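Local structure of fluvirucin B1 DH domain from module 1 (Actinomadura vulgaris, 6OBV) at residues A[195-200]-A[209-214]; A[215-220]-A[261-266]; A[277-282]-A[293-298]; A[202-207]-A[269-274]. The protein probably catalyses the dehydration of a beta-hydroxyacyl polyketide intermediate in the first module of the fluvirucin B1 polyketide synthase. All blocks are in the same frame, centred on the assembly; numbering follows the deposited sequence.

Contact 1 of 4, residues A[195-200]-A[209-214]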
loop_
_atom_site.group_PDB
_atom_site.type_symbol
_atom_site.label_atom_id
_atom_site.label_comp_id
_atom_site.label_asym_id
_atom_site.label_seq_id
_atom_site.Cartn_x
_atom_site.Cartn_y
_atom_site.Cartn_z
ATOM N N GLY A 195 -27.966 -20.596 -0.282
ATOM C CA GLY A 195 -28.368 -20.307 -1.646
ATOM C C GLY A 195 -28.779 -21.485 -2.507
ATOM O O GLY A 195 -29.265 -21.259 -3.615
ATOM N N LEU A 196 -28.589 -22.723 -2.067
ATOM C CA LEU A 196 -28.961 -23.867 -2.897
ATOM C C LEU A 196 -30.476 -24.001 -2.932
ATOM O O LEU A 196 -31.114 -24.165 -1.885
ATOM C CB LEU A 196 -28.326 -25.143 -2.356
ATOM C CG LEU A 196 -28.784 -26.447 -3.012
ATOM C CD1 LEU A 196 -28.404 -26.461 -4.481
ATOM C CD2 LEU A 196 -28.219 -27.676 -2.279
ATOM N N LYS A 197 -31.059 -23.922 -4.127
ATOM C CA LYS A 197 -32.510 -23.952 -4.267
ATOM C C LYS A 197 -33.032 -25.237 -4.891
ATOM O O LYS A 197 -34.020 -25.803 -4.400
ATOM C CB LYS A 197 -32.987 -22.750 -5.099
ATOM C CG LYS A 197 -32.579 -21.378 -4.548
ATOM C CD LYS A 197 -33.095 -21.156 -3.125
ATOM C CE LYS A 197 -32.463 -19.931 -2.473
ATOM N NZ LYS A 197 -32.597 -19.943 -0.987
ATOM N N ARG A 198 -32.398 -25.708 -5.966
ATOM C CA ARG A 198 -32.816 -26.900 -6.687
ATOM C C ARG A 198 -31.579 -27.688 -7.087
ATOM O O ARG A 198 -30.515 -27.112 -7.343
ATOM C CB ARG A 198 -33.639 -26.563 -7.937
ATOM C CG ARG A 198 -35.075 -26.189 -7.655
ATOM C CD ARG A 198 -35.610 -25.271 -8.742
ATOM N NE ARG A 198 -34.682 -24.165 -8.967
ATOM C CZ ARG A 198 -34.807 -22.945 -8.443
ATOM N NH1 ARG A 198 -35.848 -22.648 -7.656
ATOM N NH2 ARG A 198 -33.883 -22.021 -8.710
ATOM N N ALA A 199 -31.732 -29.013 -7.163
ATOM C CA ALA A 199 -30.617 -29.882 -7.500
ATOM C C ALA A 199 -31.114 -31.151 -8.181
ATOM O O ALA A 199 -32.192 -31.662 -7.869
ATOM C CB ALA A 199 -29.803 -30.246 -6.259
ATOM N N TRP A 200 -30.303 -31.653 -9.117
ATOM C CA TRP A 200 -30.541 -32.907 -9.820
ATOM C C TRP A 200 -29.271 -33.757 -9.790
ATOM O O TRP A 200 -28.154 -33.232 -9.742
ATOM C CB TRP A 200 -30.951 -32.684 -11.284
ATOM C CG TRP A 200 -32.115 -31.746 -11.538
ATOM C CD1 TRP A 200 -33.384 -32.095 -11.912
ATOM C CD2 TRP A 200 -32.100 -30.312 -11.479
ATOM N NE1 TRP A 200 -34.162 -30.968 -12.076
ATOM C CE2 TRP A 200 -33.399 -29.863 -11.816
ATOM C CE3 TRP A 200 -31.122 -29.365 -11.167
ATOM C CZ2 TRP A 200 -33.739 -28.505 -11.850
ATOM C CZ3 TRP A 200 -31.461 -28.018 -11.203
ATOM C CH2 TRP A 200 -32.757 -27.603 -11.545
ATOM N N GLU A 209 -29.117 -25.217 -8.970
ATOM C CA GLU A 209 -29.397 -23.804 -9.151
ATOM C C GLU A 209 -29.286 -23.143 -7.790
ATOM O O GLU A 209 -29.820 -23.659 -6.802
ATOM C CB GLU A 209 -30.775 -23.576 -9.760
ATOM C CG GLU A 209 -30.931 -24.188 -11.119
ATOM C CD GLU A 209 -32.294 -23.911 -11.740
ATOM O OE1 GLU A 209 -33.177 -23.371 -11.038
ATOM O OE2 GLU A 209 -32.474 -24.231 -12.938
ATOM N N VAL A 210 -28.568 -22.021 -7.746
ATOM C CA VAL A 210 -28.197 -21.332 -6.516
ATOM C C VAL A 210 -28.486 -19.844 -6.698
ATOM O O VAL A 210 -28.145 -19.272 -7.739
ATOM C CB VAL A 210 -26.709 -21.554 -6.187
ATOM C CG1 VAL A 210 -26.389 -20.990 -4.831
ATOM C CG2 VAL A 210 -26.358 -23.018 -6.263
ATOM N N GLU A 211 -29.123 -19.221 -5.698
ATOM C CA GLU A 211 -29.523 -17.818 -5.780
ATOM C C GLU A 211 -29.199 -17.097 -4.476
ATOM O O GLU A 211 -29.427 -17.640 -3.390
ATOM C CB GLU A 211 -31.026 -17.658 -6.058
ATOM C CG GLU A 211 -31.622 -18.578 -7.135
ATOM C CD GLU A 211 -33.136 -18.734 -7.011
ATOM O OE1 GLU A 211 -33.771 -17.923 -6.300
ATOM O OE2 GLU A 211 -33.690 -19.670 -7.623
ATOM N N LEU A 212 -28.698 -15.862 -4.585
ATOM C CA LEU A 212 -28.468 -15.045 -3.403
ATOM C C LEU A 212 -29.789 -14.551 -2.818
ATOM O O LEU A 212 -30.763 -14.332 -3.536
ATOM C CB LEU A 212 -27.607 -13.832 -3.743
ATOM C CG LEU A 212 -26.190 -14.080 -4.226
ATOM C CD1 LEU A 212 -25.560 -12.760 -4.622
ATOM C CD2 LEU A 212 -25.409 -14.727 -3.105
ATOM N N ASP A 213 -29.811 -14.381 -1.493
ATOM C CA ASP A 213 -30.844 -13.586 -0.841
ATOM C C ASP A 213 -30.858 -12.174 -1.418
ATOM O O ASP A 213 -29.886 -11.710 -2.023
ATOM C CB ASP A 213 -30.588 -13.487 0.660
ATOM C CG ASP A 213 -31.255 -14.577 1.448
ATOM O OD1 ASP A 213 -31.712 -15.584 0.853
ATOM O OD2 ASP A 213 -31.305 -14.413 2.686
ATOM N N GLU A 214 -31.964 -11.466 -1.188
ATOM C CA GLU A 214 -32.079 -10.125 -1.752
ATOM C C GLU A 214 -30.986 -9.199 -1.219
ATOM O O GLU A 214 -30.439 -8.386 -1.976
ATOM C CB GLU A 214 -33.478 -9.565 -1.497
ATOM C CG GLU A 214 -34.467 -9.975 -2.605
ATOM C CD GLU A 214 -35.911 -9.581 -2.329
ATOM O OE1 GLU A 214 -36.597 -10.337 -1.604
ATOM O OE2 GLU A 214 -36.370 -8.534 -2.855
#

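Contact 2 of 4, residues A[215-220]-A[261-266]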
loop_
_atom_site.group_PDB
_atom_site.type_symbol
_atom_site.label_atom_id
_atom_site.label_comp_id
_atom_site.label_asym_id
_atom_site.label_seq_id
_atom_site.Cartn_x
_atom_site.Cartn_y
_atom_site.Cartn_z
ATOM N N ARG A 215 -30.603 -9.347 0.058
ATOM C CA ARG A 215 -29.597 -8.442 0.621
ATOM C C ARG A 215 -28.262 -8.568 -0.105
ATOM O O ARG A 215 -27.606 -7.559 -0.391
ATOM C CB ARG A 215 -29.402 -8.689 2.120
ATOM C CG ARG A 215 -28.681 -7.534 2.848
ATOM C CD ARG A 215 -28.443 -7.847 4.326
ATOM N NE ARG A 215 -27.762 -9.133 4.451
ATOM C CZ ARG A 215 -27.555 -9.782 5.592
ATOM N NH1 ARG A 215 -27.976 -9.273 6.744
ATOM N NH2 ARG A 215 -26.921 -10.948 5.573
ATOM N N GLU A 216 -27.850 -9.795 -0.418
ATOM C CA GLU A 216 -26.597 -10.019 -1.131
ATOM C C GLU A 216 -26.749 -9.798 -2.634
ATOM O O GLU A 216 -25.780 -9.401 -3.300
ATOM C CB GLU A 216 -26.086 -11.440 -0.860
ATOM C CG GLU A 216 -25.450 -11.613 0.518
ATOM C CD GLU A 216 -26.451 -11.501 1.640
ATOM O OE1 GLU A 216 -27.531 -12.102 1.500
ATOM O OE2 GLU A 216 -26.163 -10.798 2.644
ATOM N N ALA A 217 -27.944 -10.054 -3.182
ATOM C CA ALA A 217 -28.190 -9.776 -4.594
ATOM C C ALA A 217 -28.008 -8.300 -4.918
ATOM O O ALA A 217 -27.578 -7.959 -6.025
ATOM C CB ALA A 217 -29.600 -10.223 -4.984
ATOM N N ALA A 218 -28.325 -7.413 -3.968
ATOM C CA ALA A 218 -28.197 -5.981 -4.213
ATOM C C ALA A 218 -26.743 -5.551 -4.365
ATOM O O ALA A 218 -26.459 -4.584 -5.079
ATOM C CB ALA A 218 -28.848 -5.193 -3.079
ATOM N N GLU A 219 -25.817 -6.224 -3.691
ATOM C CA GLU A 219 -24.411 -5.859 -3.755
ATOM C C GLU A 219 -23.603 -6.819 -4.622
ATOM O O GLU A 219 -22.375 -6.735 -4.643
ATOM C CB GLU A 219 -23.815 -5.771 -2.336
ATOM C CG GLU A 219 -24.070 -6.999 -1.444
ATOM C CD GLU A 219 -22.931 -7.307 -0.450
ATOM O OE1 GLU A 219 -21.892 -6.600 -0.439
ATOM O OE2 GLU A 219 -23.067 -8.287 0.316
ATOM N N ALA A 220 -24.260 -7.717 -5.355
ATOM C CA ALA A 220 -23.515 -8.747 -6.074
ATOM C C ALA A 220 -22.795 -8.194 -7.302
ATOM O O ALA A 220 -21.773 -8.755 -7.716
ATOM C CB ALA A 220 -24.449 -9.893 -6.471
ATOM N N GLY A 261 -20.234 -10.484 -11.435
ATOM C CA GLY A 261 -21.408 -9.928 -10.774
ATOM C C GLY A 261 -22.689 -10.737 -10.858
ATOM O O GLY A 261 -23.772 -10.150 -10.906
ATOM N N ALA A 262 -22.609 -12.066 -10.870
ATOM C CA ALA A 262 -23.825 -12.865 -10.967
ATOM C C ALA A 262 -24.569 -12.890 -9.638
ATOM O O ALA A 262 -23.968 -12.804 -8.554
ATOM C CB ALA A 262 -23.514 -14.295 -11.401
ATOM N N GLN A 263 -25.894 -13.001 -9.740
ATOM C CA GLN A 263 -26.805 -13.161 -8.612
ATOM C C GLN A 263 -27.345 -14.581 -8.480
ATOM O O GLN A 263 -27.540 -15.066 -7.364
ATOM C CB GLN A 263 -27.995 -12.209 -8.748
ATOM C CG GLN A 263 -27.647 -10.799 -9.156
ATOM C CD GLN A 263 -28.888 -9.953 -9.342
ATOM O OE1 GLN A 263 -29.912 -10.185 -8.688
ATOM N NE2 GLN A 263 -28.811 -8.969 -10.236
ATOM N N ARG A 264 -27.637 -15.232 -9.596
ATOM C CA ARG A 264 -28.140 -16.597 -9.632
ATOM C C ARG A 264 -27.315 -17.358 -10.657
ATOM O O ARG A 264 -26.893 -16.785 -11.665
ATOM C CB ARG A 264 -29.634 -16.638 -9.997
ATOM C CG ARG A 264 -30.467 -15.554 -9.323
ATOM C CD ARG A 264 -31.925 -15.578 -9.768
ATOM N NE ARG A 264 -32.049 -15.630 -11.218
ATOM C CZ ARG A 264 -33.187 -15.905 -11.854
ATOM N NH1 ARG A 264 -34.286 -16.147 -11.152
ATOM N NH2 ARG A 264 -33.232 -15.942 -13.187
ATOM N N VAL A 265 -27.034 -18.631 -10.387
ATOM C CA VAL A 265 -26.193 -19.414 -11.279
ATOM C C VAL A 265 -26.713 -20.839 -11.370
ATOM O O VAL A 265 -27.471 -21.315 -10.521
ATOM C CB VAL A 265 -24.704 -19.446 -10.841
ATOM C CG1 VAL A 265 -24.052 -18.031 -10.902
ATOM C CG2 VAL A 265 -24.544 -20.117 -9.479
ATOM N N ARG A 266 -26.279 -21.517 -12.422
ATOM C CA ARG A 266 -26.354 -22.962 -12.506
ATOM C C ARG A 266 -24.978 -23.551 -12.218
ATOM O O ARG A 266 -23.949 -22.921 -12.478
ATOM C CB ARG A 266 -26.827 -23.399 -13.881
ATOM C CG ARG A 266 -28.152 -22.797 -14.330
ATOM C CD ARG A 266 -28.260 -22.968 -15.831
ATOM N NE ARG A 266 -29.559 -22.588 -16.351
ATOM C CZ ARG A 266 -29.925 -22.766 -17.614
ATOM N NH1 ARG A 266 -29.081 -23.325 -18.473
ATOM N NH2 ARG A 266 -31.132 -22.395 -18.013
HETATM O O HOH W 1 -21.694 -11.699 -7.772
#

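Contact 3 of 4, residues A[277-282]-A[293-298]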
loop_
_atom_site.group_PDB
_atom_site.type_symbol
_atom_site.label_atom_id
_atom_site.label_comp_id
_atom_site.label_asym_id
_atom_site.label_seq_id
_atom_site.Cartn_x
_atom_site.Cartn_y
_atom_site.Cartn_z
ATOM N N THR A 277 -13.206 -32.310 -6.863
ATOM C CA THR A 277 -14.412 -31.951 -7.602
ATOM C C THR A 277 -14.089 -30.850 -8.598
ATOM O O THR A 277 -13.389 -29.889 -8.264
ATOM C CB THR A 277 -15.535 -31.439 -6.666
ATOM O OG1 THR A 277 -15.737 -32.350 -5.573
ATOM C CG2 THR A 277 -16.864 -31.226 -7.454
ATOM N N SER A 278 -14.624 -30.963 -9.812
ATOM C CA SER A 278 -14.589 -29.842 -10.744
ATOM C C SER A 278 -15.959 -29.180 -10.780
ATOM O O SER A 278 -16.975 -29.808 -10.477
ATOM C CB SER A 278 -14.167 -30.289 -12.143
ATOM O OG SER A 278 -15.196 -31.008 -12.801
ATOM N N LEU A 279 -15.985 -27.893 -11.118
ATOM C CA LEU A 279 -17.248 -27.165 -11.137
ATOM C C LEU A 279 -17.249 -26.172 -12.284
ATOM O O LEU A 279 -16.287 -25.423 -12.487
ATOM C CB LEU A 279 -17.538 -26.399 -9.827
ATOM C CG LEU A 279 -17.559 -27.159 -8.506
ATOM C CD1 LEU A 279 -16.493 -26.556 -7.659
ATOM C CD2 LEU A 279 -18.883 -27.056 -7.800
ATOM N N HIS A 280 -18.350 -26.159 -13.015
ATOM C CA HIS A 280 -18.528 -25.248 -14.126
ATOM C C HIS A 280 -19.843 -24.533 -13.899
ATOM O O HIS A 280 -20.884 -25.169 -13.721
ATOM C CB HIS A 280 -18.460 -25.998 -15.459
ATOM C CG HIS A 280 -17.112 -26.609 -15.702
ATOM N ND1 HIS A 280 -15.988 -25.848 -15.957
ATOM C CD2 HIS A 280 -16.689 -27.896 -15.657
ATOM C CE1 HIS A 280 -14.940 -26.642 -16.088
ATOM N NE2 HIS A 280 -15.339 -27.889 -15.914
ATOM N N ILE A 281 -19.768 -23.216 -13.823
ATOM C CA ILE A 281 -20.854 -22.380 -13.358
ATOM C C ILE A 281 -21.320 -21.560 -14.545
ATOM O O ILE A 281 -20.501 -20.992 -15.280
ATOM C CB ILE A 281 -20.392 -21.514 -12.175
ATOM C CG1 ILE A 281 -20.028 -22.429 -11.003
ATOM C CG2 ILE A 281 -21.446 -20.543 -11.726
ATOM C CD1 ILE A 281 -19.373 -21.700 -9.877
ATOM N N THR A 282 -22.626 -21.550 -14.770
ATOM C CA THR A 282 -23.220 -20.799 -15.858
ATOM C C THR A 282 -24.281 -19.887 -15.275
ATOM O O THR A 282 -24.641 -20.004 -14.108
ATOM C CB THR A 282 -23.840 -21.732 -16.898
ATOM O OG1 THR A 282 -24.624 -22.719 -16.214
ATOM C CG2 THR A 282 -22.753 -22.402 -17.701
ATOM N N THR A 293 -11.360 -25.937 -12.176
ATOM C CA THR A 293 -10.878 -27.236 -12.639
ATOM C C THR A 293 -10.811 -28.241 -11.498
ATOM O O THR A 293 -11.227 -29.391 -11.653
ATOM C CB THR A 293 -9.514 -27.089 -13.304
ATOM O OG1 THR A 293 -9.635 -26.185 -14.412
ATOM C CG2 THR A 293 -9.024 -28.443 -13.796
ATOM N N SER A 294 -10.318 -27.829 -10.338
ATOM C CA SER A 294 -10.211 -28.769 -9.232
ATOM C C SER A 294 -10.391 -28.049 -7.911
ATOM O O SER A 294 -9.762 -27.012 -7.670
ATOM C CB SER A 294 -8.863 -29.471 -9.251
ATOM O OG SER A 294 -8.751 -30.321 -8.140
ATOM N N LEU A 295 -11.225 -28.620 -7.047
ATOM C CA LEU A 295 -11.365 -28.149 -5.674
ATOM C C LEU A 295 -11.185 -29.340 -4.743
ATOM O O LEU A 295 -11.878 -30.350 -4.890
ATOM C CB LEU A 295 -12.727 -27.478 -5.443
ATOM C CG LEU A 295 -13.072 -27.233 -3.969
ATOM C CD1 LEU A 295 -12.077 -26.267 -3.321
ATOM C CD2 LEU A 295 -14.511 -26.761 -3.815
ATOM N N ILE A 296 -10.228 -29.239 -3.822
ATOM C CA ILE A 296 -10.050 -30.222 -2.757
ATOM C C ILE A 296 -10.561 -29.612 -1.462
ATOM O O ILE A 296 -10.210 -28.470 -1.126
ATOM C CB ILE A 296 -8.579 -30.645 -2.612
ATOM C CG1 ILE A 296 -8.125 -31.433 -3.833
ATOM C CG2 ILE A 296 -8.384 -31.460 -1.316
ATOM C CD1 ILE A 296 -6.634 -31.345 -4.091
ATOM N N SER A 297 -11.422 -30.349 -0.764
ATOM C CA SER A 297 -11.894 -30.024 0.573
ATOM C C SER A 297 -11.147 -30.874 1.601
ATOM O O SER A 297 -10.624 -31.943 1.279
ATOM C CB SER A 297 -13.398 -30.270 0.685
ATOM O OG SER A 297 -14.121 -29.191 0.118
ATOM N N ARG A 298 -11.081 -30.386 2.842
ATOM C CA ARG A 298 -10.392 -31.132 3.885
ATOM C C ARG A 298 -11.277 -31.222 5.121
ATOM O O ARG A 298 -11.922 -30.239 5.501
ATOM C CB ARG A 298 -9.046 -30.483 4.249
ATOM C CG ARG A 298 -9.133 -29.000 4.611
ATOM C CD ARG A 298 -8.016 -28.580 5.560
ATOM N NE ARG A 298 -8.395 -28.698 6.967
ATOM C CZ ARG A 298 -7.670 -29.328 7.891
ATOM N NH1 ARG A 298 -6.524 -29.909 7.567
ATOM N NH2 ARG A 298 -8.089 -29.376 9.143
HETATM O O HOH W 2 -14.063 -31.016 -3.153
#

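Contact 4 of 4, residues A[202-207]-A[269-274]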
loop_
_atom_site.group_PDB
_atom_site.type_symbol
_atom_site.label_atom_id
_atom_site.label_comp_id
_atom_site.label_asym_id
_atom_site.label_seq_id
_atom_site.Cartn_x
_atom_site.Cartn_y
_atom_site.Cartn_z
ATOM N N ARG A 202 -27.193 -37.072 -11.678
ATOM C CA ARG A 202 -27.051 -37.986 -12.810
ATOM C C ARG A 202 -25.721 -38.711 -12.662
ATOM O O ARG A 202 -24.660 -38.081 -12.754
ATOM C CB ARG A 202 -27.114 -37.247 -14.149
ATOM C CG ARG A 202 -26.970 -38.216 -15.361
ATOM C CD ARG A 202 -26.953 -37.490 -16.689
ATOM N NE ARG A 202 -25.834 -36.556 -16.797
ATOM C CZ ARG A 202 -25.620 -35.797 -17.867
ATOM N NH1 ARG A 202 -26.450 -35.878 -18.902
ATOM N NH2 ARG A 202 -24.586 -34.966 -17.903
ATOM N N GLY A 203 -25.767 -40.027 -12.461
ATOM C CA GLY A 203 -24.538 -40.746 -12.160
ATOM C C GLY A 203 -23.862 -40.121 -10.955
ATOM O O GLY A 203 -24.511 -39.776 -9.962
ATOM N N ASN A 204 -22.548 -39.927 -11.039
ATOM C CA ASN A 204 -21.831 -39.247 -9.964
ATOM C C ASN A 204 -21.698 -37.732 -10.186
ATOM O O ASN A 204 -20.811 -37.107 -9.593
ATOM C CB ASN A 204 -20.452 -39.879 -9.757
ATOM C CG ASN A 204 -19.587 -39.841 -11.011
ATOM O OD1 ASN A 204 -19.829 -39.056 -11.939
ATOM N ND2 ASN A 204 -18.567 -40.696 -11.043
ATOM N N GLU A 205 -22.568 -37.132 -11.006
ATOM C CA GLU A 205 -22.590 -35.694 -11.250
ATOM C C GLU A 205 -23.808 -35.056 -10.591
ATOM O O GLU A 205 -24.874 -35.669 -10.490
ATOM C CB GLU A 205 -22.625 -35.381 -12.753
ATOM C CG GLU A 205 -21.559 -36.102 -13.550
ATOM C CD GLU A 205 -21.751 -35.981 -15.050
ATOM O OE1 GLU A 205 -22.887 -35.743 -15.508
ATOM O OE2 GLU A 205 -20.752 -36.125 -15.779
ATOM N N VAL A 206 -23.652 -33.804 -10.185
ATOM C CA VAL A 206 -24.720 -33.017 -9.583
ATOM C C VAL A 206 -24.918 -31.743 -10.393
ATOM O O VAL A 206 -23.953 -31.119 -10.851
ATOM C CB VAL A 206 -24.419 -32.657 -8.115
ATOM C CG1 VAL A 206 -25.630 -31.988 -7.463
ATOM C CG2 VAL A 206 -24.022 -33.881 -7.353
ATOM N N PHE A 207 -26.173 -31.343 -10.528
ATOM C CA PHE A 207 -26.552 -30.082 -11.125
ATOM C C PHE A 207 -27.345 -29.293 -10.094
ATOM O O PHE A 207 -28.154 -29.864 -9.354
ATOM C CB PHE A 207 -27.373 -30.324 -12.374
ATOM C CG PHE A 207 -26.673 -31.154 -13.392
ATOM C CD1 PHE A 207 -25.787 -30.567 -14.297
ATOM C CD2 PHE A 207 -26.892 -32.523 -13.462
ATOM C CE1 PHE A 207 -25.111 -31.338 -15.241
ATOM C CE2 PHE A 207 -26.228 -33.304 -14.412
ATOM C CZ PHE A 207 -25.337 -32.708 -15.303
ATOM N N ALA A 269 -21.224 -29.981 -11.064
ATOM C CA ALA A 269 -20.101 -30.543 -10.317
ATOM C C ALA A 269 -19.942 -32.023 -10.619
ATOM O O ALA A 269 -20.927 -32.763 -10.727
ATOM C CB ALA A 269 -20.259 -30.357 -8.816
ATOM N N GLN A 270 -18.695 -32.452 -10.742
ATOM C CA GLN A 270 -18.397 -33.862 -10.936
ATOM C C GLN A 270 -17.041 -34.129 -10.311
ATOM O O GLN A 270 -16.230 -33.211 -10.178
ATOM C CB GLN A 270 -18.399 -34.236 -12.426
ATOM C CG GLN A 270 -17.634 -33.264 -13.270
ATOM C CD GLN A 270 -18.066 -33.297 -14.715
ATOM O OE1 GLN A 270 -18.423 -34.349 -15.242
ATOM N NE2 GLN A 270 -18.035 -32.142 -15.366
ATOM N N PRO A 271 -16.763 -35.369 -9.921
ATOM C CA PRO A 271 -15.432 -35.653 -9.384
ATOM C C PRO A 271 -14.393 -35.599 -10.494
ATOM O O PRO A 271 -14.695 -35.746 -11.682
ATOM C CB PRO A 271 -15.558 -37.069 -8.806
ATOM C CG PRO A 271 -16.916 -37.602 -9.264
ATOM C CD PRO A 271 -17.498 -36.605 -10.234
ATOM N N THR A 272 -13.161 -35.336 -10.086
ATOM C CA THR A 272 -11.997 -35.673 -10.884
ATOM C C THR A 272 -11.364 -36.922 -10.277
ATOM O O THR A 272 -11.778 -37.405 -9.220
ATOM C CB THR A 272 -10.996 -34.515 -10.937
ATOM O OG1 THR A 272 -10.291 -34.444 -9.691
ATOM C CG2 THR A 272 -11.701 -33.186 -11.199
ATOM N N ASP A 273 -10.340 -37.446 -10.945
ATOM C CA ASP A 273 -9.634 -38.630 -10.460
ATOM C C ASP A 273 -8.707 -38.336 -9.282
ATOM O O ASP A 273 -7.956 -39.226 -8.869
ATOM C CB ASP A 273 -8.836 -39.259 -11.601
ATOM C CG ASP A 273 -9.590 -39.239 -12.910
ATOM O OD1 ASP A 273 -9.868 -40.328 -13.448
ATOM O OD2 ASP A 273 -9.909 -38.132 -13.390
ATOM N N ASP A 274 -8.749 -37.122 -8.738
ATOM C CA ASP A 274 -7.895 -36.715 -7.634
ATOM C C ASP A 274 -8.560 -36.931 -6.284
ATOM O O ASP A 274 -7.966 -36.604 -5.250
ATOM C CB ASP A 274 -7.521 -35.241 -7.798
ATOM C CG ASP A 274 -7.117 -34.901 -9.218
ATOM O OD1 ASP A 274 -6.928 -35.828 -10.030
ATOM O OD2 ASP A 274 -7.045 -33.692 -9.534
#

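Contact 1 of 4, residues A[195-200]-A[209-214]
A classic beta bulge sets Lys197 and Arg198 against Glu209 in the hairpin of strands 196-202 and 205-211, near the edge of the sheet, where strand 171-173 is outermost within this chain. The carbonyl of Glu209 accepts from the amide of Lys197 (N to O 3.0 Å) and weakly from that of Arg198, while Glu209 N returns a bond to Arg198 O at 2.9 Å. The register shifts by one between the Arg198-Glu209 pair and the non-hydrogen-bonded pair of Leu196 and Val210, whose side chains lie on the buried face, where helix 227-232 packs on Val210. On the other face Arg198, bent at chi3 (-50°), reaches over to two carboxylates of the neighbouring strand. Its NH2 forms a salt bridge with Glu211 OE2 at 2.6 Å, in the guanidinium plane, the two flat groups 29° apart. A second salt bridge, from Arg198 NE to Glu209 OE1 at 2.7 Å, comes from above the carboxylate plane, with the groups turned 71° apart; NH2 also donates weakly to OE1. Lys197 CB lies over one guanidinium face, toward its rim, and Lys197 CG rests 3.7 Å from Glu211 CD, although the ammonium bonds to Gln194 O. Glu209 CG touches the ring edge of Trp200, and its OE2 is held by Trp165. One guanidinium thus bridges two acids and probably offsets part of their charge, in a bulged antiparallel hairpin with a cross-strand salt-bridge network.

Contact 2 of 4, residues A[215-220]-A[261-266]
Gly261 brings its CA against the carbonyl of Ala220, with a CA-H...O contact of 3.3 Å from Gly261 CA to Ala220 O. Its backbone has a positive phi (72°), a conformation that glycine adopts easily. At Ala262 the methyl turns away from the helical segment and packs on Leu229, whereas the carbonyl faces it: Ala262 O lies 3.6 Å from Ala220 CB. A water joins the two segments here, donating to Ala262 O at 2.6 Å and to Ala220 O at 2.9 Å. Gln263 follows, with CG beside its own backbone N (chi1 -45°) and the rest of the chain extended. This course carries the amide alongside segment 215-220, where Gln263 OE1 rests 3.7 Å from Ala217 CB and Gln263 CG 4.3 Å from Ala220 CB. From Arg264 onward the chain enters strand 264-271 and leaves segment 215-220. Methyl groups, backbone carbonyls and the Gln263 side chain therefore supply this join. Two carbonyl oxygens cannot bond each other directly, so the shared water, with a proton for each, provides the polar link between the two segments.

Contact 3 of 4, residues A[277-282]-A[293-298]
With CG anti to the backbone N (chi1 167°), Leu295 extends over the buried face of the strand pair, while Leu279 places its own CG beside the backbone N (chi1 -56°). The two branches meet at their ends, Leu279 CD1 lying 4.3 Å from Leu295 CD2, and Leu234 packs on both side chains. The backbones join at Thr277 and Leu295, an antiparallel hydrogen-bonded pair. Thr277 N donates to Leu295 O at 3.1 Å, nearly straight, and Leu295 N answers to Thr277 O at 2.8 Å. A water beside the pair adds a further link, giving a proton to Leu295 O at 2.9 Å and lying 3.2 Å from Thr277 OG1. Leu295 O thus receives both an amide and a water. Across the next step Ser278 CB comes close to Thr293 O, at 3.1 Å, where the regular pairing gives way. The short strands make 131° between their N-to-C directions, consistent with the corner the chain turns at Thr293. Thr293 and Ser294 both face Asn253 of strand 247-257, forming a classic beta bulge there. A hairpin bent and bulged in this way fits the strongly curved antiparallel sheets of the double hotdog fold of polyketide synthase dehydratases.

Contact 4 of 4, residues A[202-207]-A[269-274]
Val206 and Ala269 form the tight part of this contact, an antiparallel hydrogen-bonded pair between strands 205-211 and 264-271. Val206 N reaches Ala269 O at 3.0 Å, and Ala269 N reaches Val206 O at 3.0 Å. A CA-H...O contact from Glu205 CA to Ala269 O (3.4 Å) adds to the first. The side chains of the pair turn to the buried face, where Ala236 backs Val206 and Leu279 backs Ala269. Toward solvent the fit relaxes. Glu205 and Gln270 run side by side in the same direction, touching through Glu205 CG and Gln270 CB at 3.8 Å. The carboxylate is steadied from its own segment: Arg202 NH2 donates to the syn lone pair of Glu205 OE1 at 3.0 Å, across a type II' turn. Farther out, Asn204 lies against the ring of Pro271, its backbone O 3.4 Å from Pro271 CD and its CG 3.9 Å from Pro271 CG. That CG sits between the backbone N and the carbonyl carbon (chi1 58°), which brings the amide against the ring. Beyond it the chain becomes poorly ordered at Asp273 and Asp274. In the sheet, strand 205-211 lies between its hairpin partner 196-202 and strand 264-271, which pairs with strand 277-282.

How the contacts relate
Contacts 1, 3 and 4 are antiparallel strand pairings, while contact 2 joins segment 215-220 to the approach of strand 264-271. Contact 3 is the most buried, and its side chains meet as leucines; contacts 1 and 4 are partly buried, with apolar residues on one face and charged or polar ones on the other. Contact 2 lies at the surface and relies on methyls, carbonyls, one glutamine and a water. Strand 205-211 serves contacts 1 and 4, and strand 264-271 serves contacts 2 and 4. Probable backbone hydrogen bonds carry the series onward: Val210 O to Val265 N connects contacts 1 and 2, and Ser278 N to Gln270 O connects contacts 3 and 4.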